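Local structure of putative TetR-family transcriptional regulator (Bordetella parapertussis 12822, 3CCY) at residues M26-G31 with S105-V110; K96-I101 with G165-T170; M161-M166 with E187-L192; Y171-A176 with D183-R188. The protein probably binds operator DNA as a dimeric transcriptional repressor of the TetR family. One frame throughout, in Å; residues are numbered along the deposited sequence. Where two conformers were deposited one is given.

Interaction 1 (M26-G31 with S105-V110)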
# COMPACT_ATOMS: atom_id res chain seq x y z
N MSE A 26 -15.56 -8.63 6.56
CA MSE A 26 -16.32 -7.54 5.95
C MSE A 26 -15.55 -6.22 5.87
O MSE A 26 -15.58 -5.56 4.82
CB MSE A 26 -17.66 -7.36 6.64
CG MSE A 26 -18.69 -8.34 6.13
SE MSE A 26 -20.41 -8.17 6.97
CE MSE A 26 -19.94 -8.95 8.70
N PHE A 27 -14.87 -5.85 6.95
CA PHE A 27 -14.04 -4.63 6.98
C PHE A 27 -12.98 -4.65 5.88
O PHE A 27 -12.54 -3.59 5.40
CB PHE A 27 -13.33 -4.47 8.33
CG PHE A 27 -14.25 -4.20 9.51
CD1 PHE A 27 -15.58 -3.82 9.34
CD2 PHE A 27 -13.75 -4.29 10.80
CE1 PHE A 27 -16.40 -3.57 10.44
CE2 PHE A 27 -14.55 -4.04 11.91
CZ PHE A 27 -15.89 -3.68 11.72
N ALA A 28 -12.53 -5.86 5.52
CA ALA A 28 -11.48 -6.06 4.51
C ALA A 28 -11.99 -6.11 3.05
O ALA A 28 -11.23 -5.79 2.14
CB ALA A 28 -10.62 -7.29 4.83
N ARG A 29 -13.25 -6.52 2.83
CA ARG A 29 -13.85 -6.39 1.49
C ARG A 29 -14.37 -4.96 1.27
O ARG A 29 -13.71 -4.17 0.59
CB ARG A 29 -15.00 -7.39 1.22
CG ARG A 29 -14.82 -8.81 1.73
CD ARG A 29 -13.67 -9.56 1.06
NE ARG A 29 -13.42 -10.84 1.73
CZ ARG A 29 -12.65 -10.99 2.81
NH1 ARG A 29 -12.04 -9.94 3.36
NH2 ARG A 29 -12.49 -12.20 3.35
N GLN A 30 -15.53 -4.64 1.85
CA GLN A 30 -16.18 -3.33 1.65
C GLN A 30 -15.66 -2.19 2.52
O GLN A 30 -15.86 -1.01 2.18
CB GLN A 30 -17.71 -3.41 1.80
CG GLN A 30 -18.22 -4.00 3.10
CD GLN A 30 -18.70 -5.43 2.94
OE1 GLN A 30 -18.01 -6.28 2.36
NE2 GLN A 30 -19.90 -5.71 3.45
N GLY A 31 -14.99 -2.52 3.62
CA GLY A 31 -14.42 -1.51 4.52
C GLY A 31 -15.23 -1.26 5.78
O GLY A 31 -16.32 -1.82 5.97
N SER A 105 -3.57 -14.99 8.19
CA SER A 105 -4.44 -13.96 8.77
C SER A 105 -4.68 -12.78 7.83
O SER A 105 -4.64 -11.63 8.27
CB SER A 105 -3.82 -13.43 10.08
OG SER A 105 -4.09 -14.29 11.16
N ARG A 106 -4.95 -13.07 6.56
CA ARG A 106 -5.08 -12.03 5.54
C ARG A 106 -6.06 -10.90 5.93
O ARG A 106 -5.70 -9.70 5.88
CB ARG A 106 -5.49 -12.63 4.19
CG ARG A 106 -5.39 -11.57 3.07
CD ARG A 106 -5.82 -12.05 1.68
NE ARG A 106 -5.66 -10.92 0.75
CZ ARG A 106 -6.59 -9.99 0.57
NH1 ARG A 106 -7.75 -10.06 1.21
NH2 ARG A 106 -6.37 -8.98 -0.26
N ASP A 107 -7.28 -11.28 6.29
CA ASP A 107 -8.30 -10.31 6.67
C ASP A 107 -7.86 -9.33 7.75
O ASP A 107 -8.00 -8.12 7.58
CB ASP A 107 -9.57 -11.02 7.13
CG ASP A 107 -10.32 -11.68 6.01
OD1 ASP A 107 -10.08 -11.31 4.83
OD2 ASP A 107 -11.13 -12.58 6.30
N ARG A 108 -7.40 -9.86 8.89
CA ARG A 108 -6.95 -9.01 10.01
C ARG A 108 -5.72 -8.19 9.59
O ARG A 108 -5.57 -7.05 10.00
CB ARG A 108 -6.67 -9.85 11.27
CG ARG A 108 -7.94 -10.30 12.09
CD ARG A 108 -7.49 -11.15 13.28
NE ARG A 108 -8.55 -11.85 14.04
CZ ARG A 108 -9.27 -12.88 13.59
NH1 ARG A 108 -10.19 -13.44 14.37
NH2 ARG A 108 -9.11 -13.35 12.36
N HIS A 109 -4.86 -8.77 8.75
CA HIS A 109 -3.69 -8.07 8.17
C HIS A 109 -4.13 -6.86 7.32
O HIS A 109 -3.73 -5.72 7.57
CB HIS A 109 -2.91 -9.07 7.32
CG HIS A 109 -1.48 -8.71 7.07
ND1 HIS A 109 -1.07 -7.99 5.97
CD2 HIS A 109 -0.35 -9.02 7.77
CE1 HIS A 109 0.25 -7.87 6.00
NE2 HIS A 109 0.71 -8.49 7.07
N VAL A 110 -4.97 -7.11 6.33
CA VAL A 110 -5.53 -6.03 5.51
C VAL A 110 -6.14 -4.93 6.40
O VAL A 110 -5.85 -3.74 6.20
CB VAL A 110 -6.58 -6.55 4.48
CG1 VAL A 110 -7.25 -5.39 3.73
CG2 VAL A 110 -5.94 -7.52 3.50
O HOH W 1 -9.94 -7.83 0.84
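Asp107 OD1 is gripped by both terminal nitrogens of Arg29, NH1 at 2.8 Å and NH2 at 3.0 Å, in an end-on salt bridge that converges on a single oxygen. The two N-H groups reach OD1 from the same face of the carboxylate, NH1 from well above its plane and NH2 from the syn side, and neither bond is straight, the angle at the NH1 hydrogen being 138°. A third, weak bond runs from Arg29 NH2 to Asp107 OD2. With guanidinium and carboxylate planes 43° apart, this is not the flat, paired bidentate arrangement. A bend at chi2 (-64°) curls the arginine chain back so that its end reaches the aspartate.

Beneath the ion pair the backbones come close, Ala28 CA lying 5.7 Å from Asp107 CA. The small Ala28 CB rests against the Asp107 carbonyl O and against Val110 CG1, the latter at 4.0 Å. On the flank, a water donates to Ala28 O at 2.7 Å and accepts from Arg106 NH1, whose guanidinium also bonds Tyr102 OH and Tyr171 O through NE and NH2. Val111 extends the apolar floor under Ala28 and Phe27. The whole is a helix-to-helix junction between the DNA-binding and C-terminal regions, the interface characteristic of the TetR fold, where shifts in the regulatory core are generally thought to be passed to the helix-turn-helix.

Interaction 2 (K96-I101 with G165-T170)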
# COMPACT_ATOMS: atom_id res chain seq x y z
N LYS A 96 9.81 -13.67 6.40
CA LYS A 96 9.04 -14.92 6.25
C LYS A 96 7.90 -14.90 7.26
O LYS A 96 6.79 -15.33 6.94
CB LYS A 96 9.93 -16.11 6.56
CG LYS A 96 10.84 -16.53 5.43
CD LYS A 96 11.57 -17.86 5.76
CE LYS A 96 12.40 -18.20 4.49
NZ LYS A 96 13.04 -19.49 4.58
N LEU A 97 8.15 -14.39 8.46
CA LEU A 97 7.08 -14.26 9.47
C LEU A 97 5.93 -13.36 8.99
O LEU A 97 4.75 -13.73 9.11
CB LEU A 97 7.63 -13.75 10.81
CG LEU A 97 6.64 -13.27 11.86
CD1 LEU A 97 5.90 -14.49 12.40
CD2 LEU A 97 7.36 -12.51 13.00
N PHE A 98 6.28 -12.19 8.46
CA PHE A 98 5.24 -11.24 8.03
C PHE A 98 4.38 -11.85 6.93
O PHE A 98 3.14 -11.72 6.95
CB PHE A 98 5.82 -9.85 7.65
CG PHE A 98 6.45 -9.11 8.81
CD1 PHE A 98 6.37 -9.60 10.10
CD2 PHE A 98 7.10 -7.91 8.63
CE1 PHE A 98 6.95 -8.92 11.17
CE2 PHE A 98 7.68 -7.21 9.71
CZ PHE A 98 7.59 -7.71 10.96
N LEU A 99 5.01 -12.55 6.00
CA LEU A 99 4.27 -13.16 4.91
C LEU A 99 3.51 -14.39 5.33
O LEU A 99 2.46 -14.70 4.76
CB LEU A 99 5.18 -13.42 3.69
CG LEU A 99 5.66 -12.13 3.02
CD1 LEU A 99 6.51 -12.47 1.82
CD2 LEU A 99 4.50 -11.20 2.58
N GLU A 100 4.00 -15.09 6.36
CA GLU A 100 3.26 -16.19 6.94
C GLU A 100 1.93 -15.68 7.56
O GLU A 100 0.86 -16.29 7.37
CB GLU A 100 4.14 -16.91 7.98
CG GLU A 100 3.44 -18.01 8.75
CD GLU A 100 3.94 -18.13 10.19
OE1 GLU A 100 5.18 -18.15 10.44
OE2 GLU A 100 3.08 -18.23 11.08
N ILE A 101 2.02 -14.58 8.30
CA ILE A 101 0.87 -13.95 8.93
C ILE A 101 -0.18 -13.47 7.89
O ILE A 101 -1.39 -13.61 8.10
CB ILE A 101 1.34 -12.92 9.97
CG1 ILE A 101 2.04 -13.69 11.11
CG2 ILE A 101 0.18 -12.07 10.49
CD1 ILE A 101 2.65 -12.83 12.21
N GLY A 165 6.93 -1.09 2.13
CA GLY A 165 6.14 -0.99 0.89
C GLY A 165 6.12 -2.26 0.07
O GLY A 165 5.04 -2.68 -0.36
N MSE A 166 7.29 -2.86 -0.19
CA MSE A 166 7.32 -4.14 -0.93
C MSE A 166 6.44 -5.19 -0.33
O MSE A 166 5.72 -5.87 -1.05
CB MSE A 166 8.71 -4.79 -0.92
CG MSE A 166 9.76 -4.01 -1.58
SE MSE A 166 11.37 -5.19 -1.65
CE MSE A 166 12.57 -4.02 -1.01
N ILE A 167 6.58 -5.39 0.99
CA ILE A 167 5.79 -6.43 1.66
C ILE A 167 4.36 -6.03 2.03
O ILE A 167 3.49 -6.87 1.98
CB ILE A 167 6.49 -7.05 2.93
CG1 ILE A 167 6.87 -6.02 3.99
CG2 ILE A 167 7.70 -7.90 2.53
CD1 ILE A 167 7.11 -6.76 5.34
N ASN A 168 4.12 -4.78 2.42
CA ASN A 168 2.76 -4.33 2.80
C ASN A 168 1.84 -4.20 1.60
O ASN A 168 0.61 -4.34 1.75
CB ASN A 168 2.77 -3.01 3.59
CG ASN A 168 3.34 -3.16 4.99
OD1 ASN A 168 3.65 -4.26 5.41
ND2 ASN A 168 3.48 -2.06 5.73
N TRP A 169 2.39 -3.91 0.41
CA TRP A 169 1.57 -3.80 -0.81
C TRP A 169 1.04 -5.13 -1.34
O TRP A 169 0.16 -5.14 -2.19
CB TRP A 169 2.37 -3.10 -1.95
CG TRP A 169 1.57 -2.60 -3.11
CD1 TRP A 169 1.66 -3.00 -4.43
CD2 TRP A 169 0.54 -1.64 -3.05
NE1 TRP A 169 0.75 -2.31 -5.19
CE2 TRP A 169 0.05 -1.47 -4.36
CE3 TRP A 169 -0.02 -0.89 -2.01
CZ2 TRP A 169 -0.97 -0.57 -4.66
CZ3 TRP A 169 -1.03 0.01 -2.32
CH2 TRP A 169 -1.50 0.15 -3.63
N THR A 170 1.56 -6.23 -0.81
CA THR A 170 1.20 -7.58 -1.27
C THR A 170 -0.29 -7.89 -1.21
O THR A 170 -0.82 -8.61 -2.04
CB THR A 170 2.00 -8.70 -0.53
OG1 THR A 170 1.90 -8.53 0.89
CG2 THR A 170 3.52 -8.64 -0.96
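Ile167 turns CG1 into the crowded position between its backbone N and carbonyl carbon (chi1 57°), and the extended chi2 then carries CD1 out toward Phe98. That ring, its CG anti to the carbonyl carbon (chi1 -64°), offers its rim: CD1 lies at the edge, near the ring plane, 3.5 Å from Phe98 CD2. The methyl therefore meets C-H bonds and not the pi face, and Phe98 CB, at 4.1 Å, borders it too. The next residue, Leu99, sends CD2 to Thr170, 4.1 Å from OG1. This is van der Waals contact with a hydroxyl already engaged: Thr170 OG1 donates to Ile167 O at 2.5 Å, tilted 21° from the carbonyl plane. The bond keeps the threonine's polar end on its own segment, which gives this buried residue's hydroxyl a partner. No hydrogen bond crosses between the segments; the join is apolar, with Leu99 CA and Ile167 CA 7.6 Å apart. Around it, Phe98 reaches helix 58-81 at Leu73 and Cys77 and helix 122-145 at Leu134 and Val138. Leu99 leans on Leu185 of helix 182-195, while Met166 packs on Met166 of the second subunit, placing helix 87-115 centrally and helix 153-168 beside the dimer partner.

Interaction 3 (M161-M166 with E187-L192)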
# COMPACT_ATOMS: atom_id res chain seq x y z
N MSE A 161 11.19 2.08 5.16
CA MSE A 161 9.83 2.27 4.67
C MSE A 161 9.71 1.81 3.20
O MSE A 161 8.65 1.38 2.78
CB MSE A 161 9.39 3.74 4.85
CG MSE A 161 9.34 4.22 6.30
SE MSE A 161 8.45 2.94 7.46
CE MSE A 161 6.67 3.36 6.85
N LEU A 162 10.80 1.87 2.43
CA LEU A 162 10.76 1.34 1.06
C LEU A 162 10.63 -0.17 1.10
O LEU A 162 9.82 -0.75 0.37
CB LEU A 162 11.99 1.75 0.27
CG LEU A 162 12.00 3.24 -0.12
CD1 LEU A 162 13.38 3.69 -0.60
CD2 LEU A 162 10.86 3.61 -1.18
N PHE A 163 11.39 -0.79 2.00
CA PHE A 163 11.20 -2.18 2.28
C PHE A 163 9.76 -2.54 2.69
O PHE A 163 9.21 -3.48 2.12
CB PHE A 163 12.18 -2.68 3.33
CG PHE A 163 11.81 -4.05 3.79
CD1 PHE A 163 12.12 -5.15 2.99
CD2 PHE A 163 11.04 -4.24 4.93
CE1 PHE A 163 11.72 -6.43 3.36
CE2 PHE A 163 10.62 -5.52 5.28
CZ PHE A 163 10.98 -6.59 4.49
N PHE A 164 9.21 -1.89 3.72
CA PHE A 164 7.80 -2.12 4.12
C PHE A 164 6.78 -2.06 2.99
O PHE A 164 5.85 -2.86 2.93
CB PHE A 164 7.37 -1.24 5.29
CG PHE A 164 7.68 -1.87 6.63
CD1 PHE A 164 7.03 -3.04 7.02
CD2 PHE A 164 8.68 -1.35 7.44
CE1 PHE A 164 7.33 -3.66 8.25
CE2 PHE A 164 8.99 -1.98 8.67
CZ PHE A 164 8.32 -3.12 9.07
N GLY A 165 6.93 -1.09 2.13
CA GLY A 165 6.14 -0.99 0.89
C GLY A 165 6.12 -2.26 0.07
O GLY A 165 5.04 -2.68 -0.36
N MSE A 166 7.29 -2.86 -0.19
CA MSE A 166 7.32 -4.14 -0.93
C MSE A 166 6.44 -5.19 -0.33
O MSE A 166 5.72 -5.87 -1.05
CB MSE A 166 8.71 -4.79 -0.92
CG MSE A 166 9.76 -4.01 -1.58
SE MSE A 166 11.37 -5.19 -1.65
CE MSE A 166 12.57 -4.02 -1.01
N GLU A 187 11.84 -15.10 0.42
CA GLU A 187 13.23 -15.29 -0.08
C GLU A 187 13.57 -14.39 -1.24
O GLU A 187 14.66 -13.80 -1.28
CB GLU A 187 13.50 -16.75 -0.42
CG GLU A 187 13.42 -17.59 0.87
CD GLU A 187 13.62 -19.08 0.71
OE1 GLU A 187 13.33 -19.61 -0.39
OE2 GLU A 187 14.03 -19.73 1.72
N ARG A 188 12.64 -14.31 -2.19
CA ARG A 188 12.74 -13.41 -3.33
C ARG A 188 12.83 -11.93 -2.91
O ARG A 188 13.69 -11.21 -3.40
CB ARG A 188 11.50 -13.53 -4.21
CG ARG A 188 11.63 -12.76 -5.58
CD ARG A 188 12.60 -13.49 -6.44
NE ARG A 188 12.61 -13.06 -7.84
CZ ARG A 188 13.27 -13.70 -8.79
NH1 ARG A 188 13.95 -14.80 -8.48
NH2 ARG A 188 13.27 -13.27 -10.03
N THR A 189 11.89 -11.48 -2.08
CA THR A 189 11.88 -10.12 -1.51
C THR A 189 13.24 -9.74 -0.85
O THR A 189 13.82 -8.68 -1.12
CB THR A 189 10.75 -9.99 -0.48
OG1 THR A 189 9.51 -10.27 -1.15
CG2 THR A 189 10.71 -8.59 0.16
N VAL A 190 13.75 -10.63 -0.04
CA VAL A 190 15.06 -10.41 0.58
C VAL A 190 16.23 -10.42 -0.40
O VAL A 190 17.11 -9.55 -0.30
CB VAL A 190 15.29 -11.45 1.71
CG1 VAL A 190 16.71 -11.35 2.28
CG2 VAL A 190 14.27 -11.21 2.82
N GLN A 191 16.29 -11.41 -1.31
CA GLN A 191 17.35 -11.42 -2.33
C GLN A 191 17.34 -10.08 -3.13
O GLN A 191 18.39 -9.47 -3.35
CB GLN A 191 17.18 -12.64 -3.32
CG GLN A 191 17.42 -14.05 -2.65
CD GLN A 191 16.75 -15.24 -3.43
OE1 GLN A 191 16.24 -15.08 -4.58
NE2 GLN A 191 16.72 -16.44 -2.78
N LEU A 192 16.16 -9.65 -3.58
CA LEU A 192 16.02 -8.42 -4.35
C LEU A 192 16.47 -7.21 -3.53
O LEU A 192 17.31 -6.40 -4.00
CB LEU A 192 14.56 -8.23 -4.81
CG LEU A 192 13.99 -9.13 -5.92
CD1 LEU A 192 12.44 -9.11 -5.85
CD2 LEU A 192 14.43 -8.65 -7.30
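Thr189 is the first residue of segment 187-192 to touch segment 161-166, and its methyl makes both close contacts. CG2 stands anti to the backbone N (chi1 -59° for OG1) and points at the other helix, 3.9 Å from Met166 SE and 4.0 Å from Phe163 CE1. The hydroxyl, on the other branch, bonds back to Leu185 O one turn earlier, so the polar end is satisfied within its own helix and an apolar tip remains for the neighbour.

The two partners receive this methyl differently. Phe163 crosses Thr189 at about a right angle and meets CG2 obliquely. Its CG is anti to the backbone N (chi1 170°), which swings the ring toward helix 182-195. Met166, a selenomethionine in this crystal, runs antiparallel to the threonine side chain, sliding past it, with SE beside the methyl. The contact is purely van der Waals, with no polar bond across it, and the nearest backbones, Met166 CA and Thr189 CA, are 7.5 Å apart.

Farther along, Val190 points away from segment 161-166 and packs on Leu92 and Val95 of helix 87-115. Phe163 also meets Phe193 edge-to-face and touches Phe91, while Leu162 packs against Thr189 of the second subunit. Helices 153-168 and 182-195 thus lie side by side at the dimer interface, with helices 87-115 and 122-145 packed behind Phe163.

Interaction 4 (Y171-A176 with D183-R188)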
# COMPACT_ATOMS: atom_id res chain seq x y z
N TYR A 171 -0.98 -7.32 -0.24
CA TYR A 171 -2.41 -7.57 -0.13
C TYR A 171 -3.15 -7.17 -1.40
O TYR A 171 -4.22 -7.72 -1.70
CB TYR A 171 -3.00 -6.89 1.12
CG TYR A 171 -3.32 -5.42 0.99
CD1 TYR A 171 -4.61 -5.00 0.63
CD2 TYR A 171 -2.37 -4.45 1.26
CE1 TYR A 171 -4.91 -3.65 0.50
CE2 TYR A 171 -2.67 -3.09 1.12
CZ TYR A 171 -3.92 -2.72 0.76
OH TYR A 171 -4.18 -1.38 0.64
N THR A 172 -2.60 -6.25 -2.18
CA THR A 172 -3.31 -5.78 -3.38
C THR A 172 -3.18 -6.73 -4.57
O THR A 172 -3.92 -6.60 -5.54
CB THR A 172 -2.84 -4.37 -3.86
OG1 THR A 172 -1.46 -4.43 -4.32
CG2 THR A 172 -2.96 -3.35 -2.73
N TRP A 173 -2.21 -7.65 -4.53
CA TRP A 173 -1.89 -8.42 -5.76
C TRP A 173 -1.57 -9.90 -5.50
O TRP A 173 -1.79 -10.77 -6.37
CB TRP A 173 -0.71 -7.78 -6.50
CG TRP A 173 0.65 -7.78 -5.76
CD1 TRP A 173 1.18 -6.78 -4.96
CD2 TRP A 173 1.65 -8.81 -5.81
NE1 TRP A 173 2.44 -7.15 -4.49
CE2 TRP A 173 2.75 -8.38 -5.02
CE3 TRP A 173 1.72 -10.07 -6.45
CZ2 TRP A 173 3.88 -9.16 -4.84
CZ3 TRP A 173 2.86 -10.85 -6.27
CH2 TRP A 173 3.93 -10.37 -5.48
N TYR A 174 -1.02 -10.18 -4.32
CA TYR A 174 -0.45 -11.51 -4.04
C TYR A 174 -1.45 -12.49 -3.47
O TYR A 174 -2.19 -12.17 -2.53
CB TYR A 174 0.76 -11.39 -3.11
CG TYR A 174 1.29 -12.72 -2.65
CD1 TYR A 174 1.93 -13.57 -3.55
CD2 TYR A 174 1.14 -13.14 -1.31
CE1 TYR A 174 2.43 -14.82 -3.15
CE2 TYR A 174 1.60 -14.39 -0.89
CZ TYR A 174 2.26 -15.22 -1.82
OH TYR A 174 2.72 -16.44 -1.42
N LYS A 175 -1.49 -13.70 -4.05
CA LYS A 175 -2.36 -14.77 -3.53
C LYS A 175 -1.49 -15.88 -2.92
O LYS A 175 -0.70 -16.52 -3.62
CB LYS A 175 -3.28 -15.29 -4.63
CG LYS A 175 -4.48 -14.35 -5.05
CD LYS A 175 -4.22 -12.82 -5.01
CE LYS A 175 -5.20 -12.02 -5.93
NZ LYS A 175 -5.21 -10.51 -5.72
N ALA A 176 -1.62 -16.08 -1.61
CA ALA A 176 -0.78 -16.99 -0.87
C ALA A 176 -0.94 -18.49 -1.23
O ALA A 176 -0.08 -19.32 -0.83
CB ALA A 176 -0.96 -16.78 0.63
N ASP A 183 6.89 -18.47 1.68
CA ASP A 183 8.35 -18.58 1.90
C ASP A 183 9.15 -18.20 0.65
O ASP A 183 10.13 -17.49 0.76
CB ASP A 183 8.79 -19.97 2.37
CG ASP A 183 9.07 -20.03 3.86
OD1 ASP A 183 8.48 -19.21 4.67
OD2 ASP A 183 9.87 -20.92 4.21
N ALA A 184 8.76 -18.70 -0.52
CA ALA A 184 9.37 -18.30 -1.80
C ALA A 184 9.29 -16.78 -2.01
O ALA A 184 10.27 -16.13 -2.42
CB ALA A 184 8.71 -19.08 -2.99
N LEU A 185 8.14 -16.18 -1.71
CA LEU A 185 8.00 -14.73 -1.92
C LEU A 185 8.97 -13.97 -0.98
O LEU A 185 9.61 -12.97 -1.38
CB LEU A 185 6.54 -14.28 -1.73
CG LEU A 185 6.31 -12.77 -1.80
CD1 LEU A 185 6.68 -12.26 -3.19
CD2 LEU A 185 4.82 -12.41 -1.49
N ALA A 186 9.09 -14.45 0.26
CA ALA A 186 9.93 -13.84 1.27
C ALA A 186 11.39 -13.90 0.85
O ALA A 186 12.09 -12.88 0.91
CB ALA A 186 9.76 -14.55 2.68
N GLU A 187 11.84 -15.10 0.42
CA GLU A 187 13.23 -15.29 -0.08
C GLU A 187 13.57 -14.39 -1.24
O GLU A 187 14.66 -13.80 -1.28
CB GLU A 187 13.50 -16.75 -0.42
CG GLU A 187 13.42 -17.59 0.87
CD GLU A 187 13.62 -19.08 0.71
OE1 GLU A 187 13.33 -19.61 -0.39
OE2 GLU A 187 14.03 -19.73 1.72
N ARG A 188 12.64 -14.31 -2.19
CA ARG A 188 12.74 -13.41 -3.33
C ARG A 188 12.83 -11.93 -2.91
O ARG A 188 13.69 -11.21 -3.40
CB ARG A 188 11.50 -13.53 -4.21
CG ARG A 188 11.63 -12.76 -5.58
CD ARG A 188 12.60 -13.49 -6.44
NE ARG A 188 12.61 -13.06 -7.84
CZ ARG A 188 13.27 -13.70 -8.79
NH1 ARG A 188 13.95 -14.80 -8.48
NH2 ARG A 188 13.27 -13.27 -10.03
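Trp173 is the first residue of segment 171-176 to meet the helix. Its chi1 of 65° sets CG between the backbone N and the carbonyl carbon, and from there the benzene end of the indole swings round until CH2 lies 4.0 Å from Leu185 CD1. The methyl approaches the ring obliquely. Tyr174 follows with its CG anti to the backbone N (chi1 173°), and its ring takes the other branch of the same leucine. Leu185 CD2 sits over the ring centre, 3.5 Å from the centroid of Tyr174 and only 2° off the normal. All six ring carbons are nearly equidistant from that methyl, a textbook CH-pi contact. Ala176 N lies over the opposite face, nearer its rim, so backbone and leucine sandwich the phenol ring. Beyond the ring, Tyr174 OH bonds Val180 O, fixing the far end of the side chain within the connecting loop, and Tyr174 O takes a hydrogen bond from Tyr102 OH.

Leu185 thus divides its two methyls: CD1 serves the tryptophan and CD2 the tyrosine, while Thr170 also touches the leucine and Val158 of the second subunit packs on it. With no hydrogen bond between the segments, the loop is held to helix 182-195 by dispersion and methyl-to-pi attraction, while Tyr174 OH and O find their partners outside the two segments.

Interaction 1 stands apart: it is partly buried, joins the DNA-binding region to the C-terminal region, and relies on a salt bridge and a water-mediated bond, with an alanine-valine contact between. Interactions 2, 3 and 4 are buried, apolar and free of hydrogen bonds across their segments, all within the C-terminal region and near the second subunit. Helix 87-115 serves interactions 1 and 2, helix 153-168 interactions 2 and 3, and helix 182-195 interactions 3 and 4. Lys96 on the first of these bridges to Glu187 on the last. Arg106 of interaction 1 reaches Tyr171 of interaction 4, linking the polar junction to the loop of interaction 4.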